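Local coordinates for protein soluble lytic murein transglycosylase (Pseudomonas aeruginosa, PDB 5OHU) that probably cleaves the glycan strands of bacterial cell-wall peptidoglycan as a lytic transglycosylase, acting both from chain ends and within chains, at residues A77-V82 / R109-T114; W102-A107 / F125-C130. All blocks are in the same frame, centred on the assembly; numbering follows the deposited sequence.

Contact 1: A77-V82 / R109-T114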
loop_
_atom_site.group_PDB
_atom_site.type_symbol
_atom_site.label_atom_id
_atom_site.label_comp_id
_atom_site.label_asym_id
_atom_site.label_seq_id
_atom_site.Cartn_x
_atom_site.Cartn_y
_atom_site.Cartn_z
ATOM N N ALA A 77 -24.003 17.796 25.826
ATOM C CA ALA A 77 -23.189 18.994 25.681
ATOM C C ALA A 77 -23.841 19.995 24.730
ATOM O O ALA A 77 -24.411 19.619 23.704
ATOM C CB ALA A 77 -21.789 18.625 25.187
ATOM N N SER A 78 -23.746 21.276 25.072
ATOM C CA SER A 78 -24.272 22.313 24.202
ATOM C C SER A 78 -23.494 22.367 22.885
ATOM O O SER A 78 -22.325 21.973 22.807
ATOM C CB SER A 78 -24.177 23.669 24.880
ATOM O OG SER A 78 -22.812 24.014 25.046
ATOM N N ASN A 79 -24.164 22.876 21.839
ATOM C CA ASN A 79 -23.477 23.188 20.585
ATOM C C ASN A 79 -22.292 24.105 20.836
ATOM O O ASN A 79 -21.222 23.933 20.241
ATOM C CB ASN A 79 -24.421 23.873 19.598
ATOM C CG ASN A 79 -25.424 22.934 18.972
ATOM O OD1 ASN A 79 -25.600 21.790 19.400
ATOM N ND2 ASN A 79 -26.116 23.433 17.944
ATOM N N GLU A 80 -22.479 25.087 21.721
ATOM C CA GLU A 80 -21.433 26.061 22.015
ATOM C C GLU A 80 -20.164 25.381 22.512
ATOM O O GLU A 80 -19.059 25.685 22.045
ATOM C CB GLU A 80 -21.943 27.070 23.050
ATOM C CG GLU A 80 -23.045 28.007 22.535
ATOM C CD GLU A 80 -24.425 27.320 22.391
ATOM O OE1 GLU A 80 -24.628 26.201 22.937
ATOM O OE2 GLU A 80 -25.323 27.920 21.751
ATOM N N GLU A 81 -20.302 24.462 23.468
ATOM C CA GLU A 81 -19.120 23.816 24.025
ATOM C C GLU A 81 -18.435 22.938 22.988
ATOM O O GLU A 81 -17.212 22.982 22.844
ATOM C CB GLU A 81 -19.485 22.996 25.258
ATOM C CG GLU A 81 -18.260 22.514 26.001
ATOM C CD GLU A 81 -18.591 21.665 27.220
ATOM O OE1 GLU A 81 -19.793 21.474 27.515
ATOM O OE2 GLU A 81 -17.637 21.183 27.873
ATOM N N VAL A 82 -19.205 22.127 22.259
ATOM C CA VAL A 82 -18.602 21.233 21.268
ATOM C C VAL A 82 -17.921 22.040 20.176
ATOM O O VAL A 82 -16.772 21.770 19.811
ATOM C CB VAL A 82 -19.649 20.279 20.666
ATOM C CG1 VAL A 82 -18.988 19.360 19.638
ATOM C CG2 VAL A 82 -20.321 19.465 21.752
ATOM N N ARG A 109 -31.331 14.764 15.757
ATOM C CA ARG A 109 -32.192 15.795 16.318
ATOM C C ARG A 109 -32.817 16.704 15.273
ATOM O O ARG A 109 -33.555 17.622 15.643
ATOM C CB ARG A 109 -31.423 16.715 17.273
ATOM C CG ARG A 109 -30.561 16.082 18.310
ATOM C CD ARG A 109 -29.840 17.214 19.040
ATOM N NE ARG A 109 -28.985 16.661 20.085
ATOM C CZ ARG A 109 -27.813 17.161 20.465
ATOM N NH1 ARG A 109 -27.332 18.253 19.874
ATOM N NH2 ARG A 109 -27.149 16.551 21.440
ATOM N N GLY A 110 -32.498 16.540 13.996
ATOM C CA GLY A 110 -32.926 17.547 13.049
ATOM C C GLY A 110 -32.190 18.869 13.144
ATOM O O GLY A 110 -32.641 19.855 12.546
ATOM N N ASP A 111 -31.062 18.923 13.865
ATOM C CA ASP A 111 -30.188 20.101 13.867
ATOM C C ASP A 111 -29.360 20.146 12.575
ATOM O O ASP A 111 -28.128 20.057 12.572
ATOM C CB ASP A 111 -29.301 20.103 15.107
ATOM C CG ASP A 111 -28.817 21.499 15.474
ATOM O OD1 ASP A 111 -28.923 22.388 14.604
ATOM O OD2 ASP A 111 -28.288 21.703 16.603
ATOM N N TRP A 112 -30.078 20.317 11.456
ATOM C CA TRP A 112 -29.457 20.227 10.137
ATOM C C TRP A 112 -28.561 21.418 9.837
ATOM O O TRP A 112 -27.565 21.256 9.131
ATOM C CB TRP A 112 -30.512 20.076 9.043
ATOM C CG TRP A 112 -31.124 18.708 9.055
ATOM C CD1 TRP A 112 -32.398 18.387 9.408
ATOM C CD2 TRP A 112 -30.465 17.465 8.753
ATOM N NE1 TRP A 112 -32.582 17.027 9.330
ATOM C CE2 TRP A 112 -31.413 16.436 8.933
ATOM C CE3 TRP A 112 -29.173 17.127 8.337
ATOM C CZ2 TRP A 112 -31.114 15.092 8.704
ATOM C CZ3 TRP A 112 -28.870 15.787 8.121
ATOM C CH2 TRP A 112 -29.839 14.785 8.295
ATOM N N LYS A 113 -28.871 22.597 10.378
ATOM C CA LYS A 113 -28.030 23.762 10.124
ATOM C C LYS A 113 -26.648 23.596 10.742
ATOM O O LYS A 113 -25.638 23.972 10.133
ATOM C CB LYS A 113 -28.699 25.032 10.650
ATOM C CG LYS A 113 -29.886 25.507 9.824
ATOM C CD LYS A 113 -30.437 26.825 10.367
ATOM C CE LYS A 113 -31.493 27.435 9.454
ATOM N NZ LYS A 113 -32.859 26.913 9.747
ATOM N N THR A 114 -26.584 23.038 11.946
ATOM C CA THR A 114 -25.302 22.775 12.587
ATOM C C THR A 114 -24.590 21.590 11.938
ATOM O O THR A 114 -23.364 21.593 11.814
ATOM C CB THR A 114 -25.519 22.516 14.078
ATOM O OG1 THR A 114 -26.340 23.558 14.625
ATOM C CG2 THR A 114 -24.193 22.473 14.808
HETATM O O HOH W 1 -24.576 19.853 20.671
HETATM O O HOH W 2 -24.877 17.199 22.188
#
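Asn79 reaches from the first turn of helix 79-88 to the start of helix 112-118, and its amide meets Asp111 and Thr114 coming from the other direction. The hydrogen bond across the contact runs from Asn79 ND2 to Asp111 OD2, 3.1 Å long and almost perfectly straight at 178°. The carboxylate oxygen lies in the amide plane and takes the N-H on its syn side, the donor tilted modestly out of the carboxylate plane, with the two flat groups turned only 20° apart. Thr114 OG1 also sits close to Asn79 ND2, at 3.3 Å, but the angle is too poor for a hydrogen bond; it turns instead to Asp111 OD1 at 2.8 Å, coming from above the carboxylate plane. Asp111 occupies the N-cap position of helix 112-118. Its two carboxylate oxygens are thus divided between Thr114 and Asn79. Just before it, Gly110 ends helix 95-108 in a Schellman motif, and the chain turns from one helix into the next within a few residues of the alpha-superhelical region, as in Slt70-like transglycosylases. Exposed Arg109, its chain extended from CG to NE, slides past Asn79 in the opposite direction. At the in-plane edge of its guanidinium a water accepts from Arg109 NH1 at 3.3 Å.

Contact 2: W102-A107 / F125-C130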
loop_
_atom_site.group_PDB
_atom_site.type_symbol
_atom_site.label_atom_id
_atom_site.label_comp_id
_atom_site.label_asym_id
_atom_site.label_seq_id
_atom_site.Cartn_x
_atom_site.Cartn_y
_atom_site.Cartn_z
ATOM N N TRP A 102 -20.785 13.464 17.223
ATOM C CA TRP A 102 -21.602 14.664 17.354
ATOM C C TRP A 102 -22.516 14.858 16.144
ATOM O O TRP A 102 -23.724 15.076 16.301
ATOM C CB TRP A 102 -20.705 15.869 17.560
ATOM C CG TRP A 102 -21.440 17.080 17.900
ATOM C CD1 TRP A 102 -22.386 17.218 18.865
ATOM C CD2 TRP A 102 -21.301 18.359 17.280
ATOM N NE1 TRP A 102 -22.860 18.507 18.875
ATOM C CE2 TRP A 102 -22.199 19.229 17.917
ATOM C CE3 TRP A 102 -20.507 18.847 16.238
ATOM C CZ2 TRP A 102 -22.324 20.568 17.557
ATOM C CZ3 TRP A 102 -20.622 20.169 15.887
ATOM C CH2 TRP A 102 -21.521 21.019 16.545
ATOM N N LEU A 103 -21.963 14.769 14.925
ATOM C CA LEU A 103 -22.783 14.966 13.724
ATOM C C LEU A 103 -23.927 13.959 13.667
ATOM O O LEU A 103 -25.032 14.284 13.213
ATOM C CB LEU A 103 -21.924 14.883 12.452
ATOM C CG LEU A 103 -21.078 16.103 12.003
ATOM C CD1 LEU A 103 -21.895 17.118 11.245
ATOM C CD2 LEU A 103 -20.478 16.824 13.189
ATOM N N ARG A 104 -23.681 12.737 14.135
ATOM C CA ARG A 104 -24.743 11.745 14.280
ATOM C C ARG A 104 -25.854 12.257 15.201
ATOM O O ARG A 104 -27.042 12.253 14.839
ATOM C CB ARG A 104 -24.114 10.458 14.811
ATOM C CG ARG A 104 -24.913 9.207 14.725
ATOM C CD ARG A 104 -24.178 8.098 15.490
ATOM N NE ARG A 104 -23.140 7.429 14.708
ATOM C CZ ARG A 104 -21.989 6.987 15.215
ATOM N NH1 ARG A 104 -21.706 7.175 16.501
ATOM N NH2 ARG A 104 -21.114 6.363 14.438
ATOM N N LEU A 105 -25.484 12.735 16.393
ATOM C CA LEU A 105 -26.465 13.374 17.266
ATOM C C LEU A 105 -27.196 14.515 16.558
ATOM O O LEU A 105 -28.431 14.606 16.617
ATOM C CB LEU A 105 -25.788 13.884 18.534
ATOM C CG LEU A 105 -25.291 12.798 19.499
ATOM C CD1 LEU A 105 -24.605 13.443 20.692
ATOM C CD2 LEU A 105 -26.432 11.885 19.962
ATOM N N LEU A 106 -26.455 15.410 15.892
ATOM C CA LEU A 106 -27.099 16.579 15.290
ATOM C C LEU A 106 -28.136 16.161 14.263
ATOM O O LEU A 106 -29.217 16.763 14.164
ATOM C CB LEU A 106 -26.059 17.484 14.630
ATOM C CG LEU A 106 -25.018 18.140 15.520
ATOM C CD1 LEU A 106 -23.998 18.824 14.651
ATOM C CD2 LEU A 106 -25.712 19.121 16.508
ATOM N N ALA A 107 -27.807 15.146 13.467
ATOM C CA ALA A 107 -28.739 14.652 12.464
ATOM C C ALA A 107 -29.944 13.989 13.117
ATOM O O ALA A 107 -31.082 14.208 12.691
ATOM C CB ALA A 107 -28.019 13.675 11.529
ATOM N N PHE A 125 -16.101 9.172 6.350
ATOM C CA PHE A 125 -17.107 8.363 7.027
ATOM C C PHE A 125 -18.320 8.254 6.113
ATOM O O PHE A 125 -19.054 9.230 5.924
ATOM C CB PHE A 125 -17.491 8.961 8.375
ATOM C CG PHE A 125 -16.416 8.856 9.412
ATOM C CD1 PHE A 125 -15.926 7.619 9.797
ATOM C CD2 PHE A 125 -15.908 9.997 10.018
ATOM C CE1 PHE A 125 -14.940 7.520 10.777
ATOM C CE2 PHE A 125 -14.927 9.906 10.991
ATOM C CZ PHE A 125 -14.438 8.669 11.371
ATOM N N THR A 126 -18.516 7.069 5.533
ATOM C CA THR A 126 -19.684 6.826 4.694
ATOM C C THR A 126 -20.985 7.190 5.405
ATOM O O THR A 126 -21.928 7.673 4.771
ATOM C CB THR A 126 -19.700 5.349 4.269
ATOM O OG1 THR A 126 -18.520 5.062 3.518
ATOM C CG2 THR A 126 -20.911 5.032 3.407
ATOM N N GLU A 127 -21.053 6.975 6.721
ATOM C CA GLU A 127 -22.266 7.290 7.463
ATOM C C GLU A 127 -22.614 8.773 7.367
ATOM O O GLU A 127 -23.783 9.137 7.196
ATOM C CB GLU A 127 -22.099 6.868 8.922
ATOM C CG GLU A 127 -23.334 7.118 9.777
ATOM C CD GLU A 127 -23.130 6.715 11.237
ATOM O OE1 GLU A 127 -24.104 6.795 12.011
ATOM O OE2 GLU A 127 -22.002 6.313 11.613
ATOM N N LEU A 128 -21.613 9.644 7.469
ATOM C CA LEU A 128 -21.883 11.072 7.355
ATOM C C LEU A 128 -22.270 11.449 5.926
ATOM O O LEU A 128 -23.177 12.264 5.713
ATOM C CB LEU A 128 -20.660 11.875 7.815
ATOM C CG LEU A 128 -20.150 11.676 9.236
ATOM C CD1 LEU A 128 -18.822 12.385 9.405
ATOM C CD2 LEU A 128 -21.164 12.185 10.265
ATOM N N ASP A 129 -21.590 10.873 4.935
ATOM C CA ASP A 129 -21.978 11.093 3.546
ATOM C C ASP A 129 -23.446 10.753 3.329
ATOM O O ASP A 129 -24.178 11.495 2.664
ATOM C CB ASP A 129 -21.087 10.267 2.609
ATOM C CG ASP A 129 -19.609 10.593 2.760
ATOM O OD1 ASP A 129 -19.267 11.606 3.418
ATOM O OD2 ASP A 129 -18.780 9.837 2.204
ATOM N N CYS A 130 -23.913 9.661 3.925
ATOM C CA CYS A 130 -25.318 9.294 3.750
ATOM C C CYS A 130 -26.246 10.260 4.464
ATOM O O CYS A 130 -27.269 10.668 3.897
ATOM C CB CYS A 130 -25.530 7.862 4.215
ATOM S SG CYS A 130 -24.861 6.773 2.916
#
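Arg104 and Glu127 meet at about a right angle between helix 95-108 and helix 126-138, and the guanidinium takes hold of the carboxylate side-on. Arg104 NE donates to Glu127 OE1 at 2.9 Å, while Arg104 NH2 donates to Glu127 OE2 at 3.0 Å, both bonds nearly straight. Both oxygens lie close to the guanidinium plane and are approached on their syn sides; the donors stand somewhat out of the carboxylate plane, the two groups being tilted 28° from each other. Glu127 reaches out fully extended, with CG anti to the backbone N. Arg104 instead bends at chi3 (-84°), which swings its NE edge toward the glutamate. Beside this bridge the helices touch through leucines: the CD2 methyl of Leu128 rests on Leu103 CB at 3.6 Å. Leu103 packs further on Phe115 of helix 112-118, and Cys130, about one turn on from Glu127, forms the disulfide with Cys163. Two near-linear bonds, one to each oxygen, oppose rotation of the carboxylate and pair the opposite charges, which probably neutralise each other locally alongside a small buried apolar contact.

How the contacts relate
Leaving helix 62-72, the chain enters helix 79-88 and then runs through helix 95-108. Contact 1 closes a loop of 26 intervening residues when 109-114 comes back against 77-82. Contact 2 begins inside that loop, at 102-107, and closes only at 125-130, beyond helix 112-118, so the two contacts cross rather than nest. Their centres are 12 Å apart, and helix 95-108, which carries one side of contact 2, packs against both segments of contact 1: Trp102 touches Val82 and Thr114, and Leu106 also touches Thr114. Together they tie four consecutive helices, 79-88, 95-108, 112-118 and 126-138, into one stretch of the superhelical region, both on the same side of the chain's centre.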